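PDB 2RHF: DNA helicase RecQ from Deinococcus radiodurans, which probably couples ATP hydrolysis to 3'-5' unwinding of duplex DNA, the present chain being the third, C-terminal HRDC domain of the enzyme. Local coordinates for residues A[7-21]-A[63-75]. Residues are numbered along the deposited sequence; the frame is centred on the assembly and turned at random.
Sequences LSEALRELRRELMKE and YGERILDAINTVL
Tyr-63 lays one face of its ring against Leu-18, whose CD1 makes a CH-pi contact 3.9 Å from the ring centroid, shifted toward the rim. The other methyl of Leu-18, CD2, covers a face of the Arg-66 guanidinium at 3.6 Å from NH1, so one leucine fork serves two flat groups. Arg-66 bends at its second and third torsions, which folds its chain across Leu-14 CD1 and turns its end toward two acids one helical turn apart. Arg-66 grips Glu-21 end-on: its NH1 donates to the syn lone pair of Glu-21 OE1 at 2.9 Å and 165°, and its NH2 reaches OE2, the two planes noticeably tilted. Arg-66 NH2 also gives a 3.1 Å salt bridge to Glu-17 OE1, met on its anti side and tilted out of the carboxylate plane, and a water accepts from NE while donating to that same oxygen. With both acids drawing on its edge, the guanidinium is probably fixed in rotation; a methionine in its place would probably leave Glu-17 and Glu-21 without their cationic mate, facing each other as like charges. These residues belong to the first and last helices of the HRDC domain, a small all-helical bundle; segments 7-21 and 63-75 run roughly antiparallel at 143°, their axes 9.1 Å apart at closest approach. Further on, Ile-67 meets Leu-14 CD2, placed there by a chi1 of 171° that holds CG opposite the backbone N, while Leu-49 of helix 46-49 touches Ile-67 as well. Ala-70 takes Leu-14 CD2 and Leu-11 CD2 on its methyl, and its CA lies 6.0 Å from that of Ala-10. Ile-71 borders Leu-11 and Leu-7. Val-74 splits its branches: CG2 presses on Ala-10 CB at a tight 3.4 Å, whereas CG1 meets Leu-7 CD2, which also approaches Leu-75 CD2 beside Gln-42.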
loop_
_atom_site.group_PDB
_atom_site.type_symbol
_atom_site.label_atom_id
_atom_site.label_comp_id
_atom_site.label_asym_id
_atom_site.label_seq_id
_atom_site.Cartn_x
_atom_site.Cartn_y
_atom_site.Cartn_z
ATOM N N LEU A 7 0.281 8.441 -6.216
ATOM C CA LEU A 7 -0.069 7.300 -5.369
ATOM C C LEU A 7 1.110 6.353 -5.241
ATOM O O LEU A 7 1.416 5.874 -4.142
ATOM C CB LEU A 7 -1.276 6.574 -5.950
ATOM C CG LEU A 7 -2.603 7.319 -5.811
ATOM C CD1 LEU A 7 -3.654 6.729 -6.742
ATOM C CD2 LEU A 7 -3.086 7.292 -4.360
ATOM N N SER A 8 1.769 6.074 -6.365
ATOM C CA SER A 8 2.894 5.148 -6.368
ATOM C C SER A 8 4.034 5.654 -5.488
ATOM O O SER A 8 4.639 4.875 -4.760
ATOM C CB SER A 8 3.389 4.916 -7.794
ATOM O OG SER A 8 2.390 4.291 -8.583
ATOM N N GLU A 9 4.297 6.958 -5.547
ATOM C CA GLU A 9 5.326 7.561 -4.701
ATOM C C GLU A 9 4.982 7.425 -3.217
ATOM O O GLU A 9 5.840 7.056 -2.416
ATOM C CB GLU A 9 5.540 9.047 -5.044
ATOM C CG GLU A 9 6.465 9.768 -4.023
ATOM C CD GLU A 9 6.593 11.282 -4.229
ATOM O OE1 GLU A 9 6.288 11.773 -5.333
ATOM O OE2 GLU A 9 7.021 11.990 -3.277
ATOM N N ALA A 10 3.735 7.732 -2.848
ATOM C CA ALA A 10 3.330 7.617 -1.449
ATOM C C ALA A 10 3.451 6.178 -0.982
ATOM O O ALA A 10 3.885 5.924 0.142
ATOM C CB ALA A 10 1.927 8.125 -1.257
ATOM N N LEU A 11 3.079 5.232 -1.837
ATOM C CA LEU A 11 3.179 3.835 -1.463
ATOM C C LEU A 11 4.638 3.379 -1.318
ATOM O O LEU A 11 4.950 2.595 -0.424
ATOM C CB LEU A 11 2.418 2.966 -2.447
ATOM C CG LEU A 11 0.898 3.148 -2.382
ATOM C CD1 LEU A 11 0.264 2.602 -3.649
ATOM C CD2 LEU A 11 0.298 2.496 -1.138
ATOM N N ARG A 12 5.528 3.893 -2.166
ATOM C CA ARG A 12 6.951 3.613 -2.004
ATOM C C ARG A 12 7.495 4.214 -0.710
ATOM O O ARG A 12 8.311 3.596 -0.021
ATOM C CB ARG A 12 7.750 4.139 -3.194
ATOM C CG ARG A 12 7.674 3.241 -4.405
ATOM C CD ARG A 12 8.682 3.608 -5.498
ATOM N NE ARG A 12 8.715 2.517 -6.474
ATOM C CZ ARG A 12 7.838 2.363 -7.468
ATOM N NH1 ARG A 12 6.894 3.267 -7.682
ATOM N NH2 ARG A 12 7.917 1.308 -8.265
ATOM N N GLU A 13 7.046 5.426 -0.378
ATOM C CA GLU A 13 7.439 6.083 0.868
ATOM C C GLU A 13 6.928 5.298 2.066
ATOM O O GLU A 13 7.650 5.097 3.048
ATOM C CB GLU A 13 6.927 7.525 0.883
ATOM C CG GLU A 13 7.693 8.401 -0.114
ATOM C CD GLU A 13 7.039 9.743 -0.423
ATOM O OE1 GLU A 13 5.866 9.975 -0.069
ATOM O OE2 GLU A 13 7.719 10.577 -1.064
ATOM N N LEU A 14 5.684 4.842 1.995
ATOM C CA LEU A 14 5.128 4.009 3.058
ATOM C C LEU A 14 5.942 2.727 3.194
ATOM O O LEU A 14 6.301 2.310 4.307
ATOM C CB LEU A 14 3.675 3.670 2.780
ATOM C CG LEU A 14 3.083 2.629 3.736
ATOM C CD1 LEU A 14 3.097 3.098 5.190
ATOM C CD2 LEU A 14 1.693 2.258 3.311
ATOM N N ARG A 15 6.225 2.078 2.072
ATOM C CA ARG A 15 6.972 0.828 2.107
ATOM C C ARG A 15 8.330 1.017 2.805
ATOM O O ARG A 15 8.729 0.178 3.614
ATOM C CB ARG A 15 7.113 0.257 0.703
ATOM C CG ARG A 15 7.804 -1.115 0.666
ATOM C CD ARG A 15 7.629 -1.802 -0.662
ATOM N NE ARG A 15 8.274 -1.065 -1.747
ATOM C CZ ARG A 15 8.234 -1.435 -3.024
ATOM N NH1 ARG A 15 7.589 -2.545 -3.384
ATOM N NH2 ARG A 15 8.845 -0.713 -3.936
ATOM N N ARG A 16 9.008 2.138 2.539
ATOM C CA ARG A 16 10.275 2.428 3.228
ATOM C C ARG A 16 10.105 2.593 4.735
ATOM O O ARG A 16 10.954 2.141 5.501
ATOM C CB ARG A 16 10.971 3.635 2.615
ATOM C CG ARG A 16 11.487 3.396 1.218
ATOM C CD ARG A 16 12.010 4.689 0.582
ATOM N NE ARG A 16 12.022 4.580 -0.878
ATOM C CZ ARG A 16 11.449 5.441 -1.715
ATOM N NH1 ARG A 16 10.826 6.533 -1.261
ATOM N NH2 ARG A 16 11.524 5.227 -3.021
ATOM N N GLU A 17 9.009 3.227 5.165
ATOM C CA GLU A 17 8.721 3.337 6.603
ATOM C C GLU A 17 8.528 1.960 7.215
ATOM O O GLU A 17 9.058 1.658 8.290
ATOM C CB GLU A 17 7.470 4.177 6.851
ATOM C CG GLU A 17 7.609 5.616 6.415
ATOM C CD GLU A 17 6.330 6.431 6.558
ATOM O OE1 GLU A 17 5.254 5.868 6.861
ATOM O OE2 GLU A 17 6.424 7.668 6.361
ATOM N N LEU A 18 7.746 1.120 6.540
ATOM C CA LEU A 18 7.460 -0.216 7.038
ATOM C C LEU A 18 8.715 -1.082 7.085
ATOM O O LEU A 18 8.910 -1.860 8.017
ATOM C CB LEU A 18 6.368 -0.873 6.200
ATOM C CG LEU A 18 5.001 -0.167 6.253
ATOM C CD1 LEU A 18 4.062 -0.800 5.254
ATOM C CD2 LEU A 18 4.391 -0.168 7.654
HETATM N N MSE A 19 9.582 -0.926 6.091
HETATM C CA MSE A 19 10.882 -1.618 6.091
HETATM C C MSE A 19 11.696 -1.243 7.335
HETATM O O MSE A 19 12.274 -2.103 8.006
HETATM C CB MSE A 19 11.677 -1.235 4.853
HETATM C CG MSE A 19 11.167 -1.819 3.544
HETATM SE SE MSE A 19 12.000 -0.967 2.028
HETATM C CE MSE A 19 13.851 -1.461 2.374
ATOM N N LYS A 20 11.745 0.050 7.637
ATOM C CA LYS A 20 12.506 0.542 8.785
ATOM C C LYS A 20 11.925 -0.016 10.090
ATOM O O LYS A 20 12.678 -0.439 10.987
ATOM C CB LYS A 20 12.522 2.080 8.790
ATOM C CG LYS A 20 13.307 2.724 9.943
ATOM C CD LYS A 20 13.113 4.249 9.967
ATOM C CE LYS A 20 13.665 4.869 11.255
ATOM N NZ LYS A 20 13.159 6.257 11.503
ATOM N N GLU A 21 10.599 -0.055 10.185
ATOM C CA GLU A 21 9.899 -0.494 11.397
ATOM C C GLU A 21 10.016 -1.986 11.653
ATOM O O GLU A 21 10.129 -2.419 12.809
ATOM C CB GLU A 21 8.431 -0.090 11.331
ATOM C CG GLU A 21 8.222 1.416 11.412
ATOM C CD GLU A 21 6.875 1.873 10.869
ATOM O OE1 GLU A 21 5.945 1.046 10.780
ATOM O OE2 GLU A 21 6.749 3.075 10.536
ATOM N N TYR A 63 -0.636 -3.893 7.767
ATOM C CA TYR A 63 -0.339 -2.651 7.039
ATOM C C TYR A 63 -1.563 -1.978 6.458
ATOM O O TYR A 63 -1.433 -0.901 5.890
ATOM C CB TYR A 63 0.631 -2.904 5.874
ATOM C CG TYR A 63 1.888 -3.676 6.204
ATOM C CD1 TYR A 63 2.393 -4.610 5.303
ATOM C CD2 TYR A 63 2.585 -3.470 7.397
ATOM C CE1 TYR A 63 3.556 -5.315 5.581
ATOM C CE2 TYR A 63 3.739 -4.179 7.685
ATOM C CZ TYR A 63 4.218 -5.094 6.778
ATOM O OH TYR A 63 5.365 -5.798 7.085
ATOM N N GLY A 64 -2.724 -2.617 6.525
ATOM C CA GLY A 64 -3.883 -2.154 5.756
ATOM C C GLY A 64 -4.292 -0.730 6.058
ATOM O O GLY A 64 -4.531 0.062 5.152
ATOM N N GLU A 65 -4.395 -0.394 7.333
ATOM C CA GLU A 65 -4.793 0.965 7.696
ATOM C C GLU A 65 -3.769 1.984 7.209
ATOM O O GLU A 65 -4.142 3.038 6.703
ATOM C CB GLU A 65 -5.039 1.082 9.198
ATOM C CG GLU A 65 -6.304 0.340 9.691
ATOM C CD GLU A 65 -7.621 0.766 8.994
ATOM O OE1 GLU A 65 -7.699 1.878 8.425
ATOM O OE2 GLU A 65 -8.588 -0.030 9.029
ATOM N N ARG A 66 -2.483 1.664 7.321
ATOM C CA ARG A 66 -1.431 2.553 6.821
ATOM C C ARG A 66 -1.511 2.731 5.299
ATOM O O ARG A 66 -1.279 3.829 4.786
ATOM C CB ARG A 66 -0.036 2.034 7.211
ATOM C CG ARG A 66 0.259 1.898 8.680
ATOM C CD ARG A 66 0.788 3.167 9.269
ATOM N NE ARG A 66 2.124 3.544 8.806
ATOM C CZ ARG A 66 3.284 3.081 9.290
ATOM N NH1 ARG A 66 3.315 2.159 10.249
ATOM N NH2 ARG A 66 4.429 3.547 8.800
ATOM N N ILE A 67 -1.815 1.655 4.577
ATOM C CA ILE A 67 -1.972 1.722 3.137
ATOM C C ILE A 67 -3.147 2.623 2.770
ATOM O O ILE A 67 -3.028 3.489 1.896
ATOM C CB ILE A 67 -2.151 0.307 2.545
ATOM C CG1 ILE A 67 -0.834 -0.484 2.637
ATOM C CG2 ILE A 67 -2.644 0.387 1.092
ATOM C CD1 ILE A 67 -0.977 -1.989 2.401
ATOM N N LEU A 68 -4.290 2.424 3.410
ATOM C CA LEU A 68 -5.461 3.266 3.113
ATOM C C LEU A 68 -5.161 4.723 3.399
ATOM O O LEU A 68 -5.568 5.599 2.648
ATOM C CB LEU A 68 -6.674 2.815 3.913
ATOM C CG LEU A 68 -7.203 1.414 3.583
ATOM C CD1 LEU A 68 -8.422 1.095 4.441
ATOM C CD2 LEU A 68 -7.541 1.269 2.090
ATOM N N ASP A 69 -4.443 4.987 4.486
ATOM C CA ASP A 69 -4.096 6.352 4.868
ATOM C C ASP A 69 -3.140 6.979 3.842
ATOM O O ASP A 69 -3.269 8.164 3.520
ATOM C CB ASP A 69 -3.513 6.317 6.294
ATOM C CG ASP A 69 -2.999 7.659 6.785
ATOM O OD1 ASP A 69 -3.643 8.710 6.546
ATOM O OD2 ASP A 69 -1.956 7.626 7.480
ATOM N N ALA A 70 -2.181 6.209 3.330
ATOM C CA ALA A 70 -1.297 6.727 2.286
ATOM C C ALA A 70 -2.106 7.139 1.042
ATOM O O ALA A 70 -1.928 8.232 0.497
ATOM C CB ALA A 70 -0.231 5.701 1.918
ATOM N N ILE A 71 -3.006 6.265 0.610
ATOM C CA ILE A 71 -3.853 6.549 -0.535
ATOM C C ILE A 71 -4.715 7.792 -0.273
ATOM O O ILE A 71 -4.799 8.685 -1.122
ATOM C CB ILE A 71 -4.704 5.308 -0.869
ATOM C CG1 ILE A 71 -3.797 4.197 -1.434
ATOM C CG2 ILE A 71 -5.822 5.649 -1.862
ATOM C CD1 ILE A 71 -4.427 2.826 -1.457
ATOM N N ASN A 72 -5.348 7.862 0.897
ATOM C CA ASN A 72 -6.195 9.000 1.224
ATOM C C ASN A 72 -5.438 10.300 1.314
ATOM O O ASN A 72 -5.949 11.347 0.923
ATOM C CB ASN A 72 -6.951 8.738 2.519
ATOM C CG ASN A 72 -8.061 7.740 2.328
ATOM O OD1 ASN A 72 -8.660 7.687 1.267
ATOM N ND2 ASN A 72 -8.337 6.950 3.341
ATOM N N THR A 73 -4.208 10.243 1.806
ATOM C CA THR A 73 -3.399 11.444 1.915
ATOM C C THR A 73 -3.146 12.031 0.527
ATOM O O THR A 73 -3.196 13.255 0.336
ATOM C CB THR A 73 -2.086 11.158 2.673
ATOM O OG1 THR A 73 -2.395 10.760 4.015
ATOM C CG2 THR A 73 -1.208 12.400 2.741
ATOM N N VAL A 74 -2.874 11.165 -0.442
ATOM C CA VAL A 74 -2.691 11.608 -1.822
ATOM C C VAL A 74 -4.002 12.091 -2.444
ATOM O O VAL A 74 -4.044 13.151 -3.068
ATOM C CB VAL A 74 -2.059 10.490 -2.676
ATOM C CG1 VAL A 74 -2.043 10.884 -4.162
ATOM C CG2 VAL A 74 -0.664 10.171 -2.164
ATOM N N LEU A 75 -5.072 11.316 -2.300
ATOM C CA LEU A 75 -6.325 11.667 -2.978
ATOM C C LEU A 75 -6.957 12.930 -2.420
ATOM O O LEU A 75 -7.546 13.706 -3.173
ATOM C CB LEU A 75 -7.320 10.524 -2.901
ATOM C CG LEU A 75 -6.959 9.246 -3.650
ATOM C CD1 LEU A 75 -8.000 8.186 -3.408
ATOM C CD2 LEU A 75 -6.773 9.489 -5.125
HETATM O O HOH W 1 2.472 6.061 7.540
#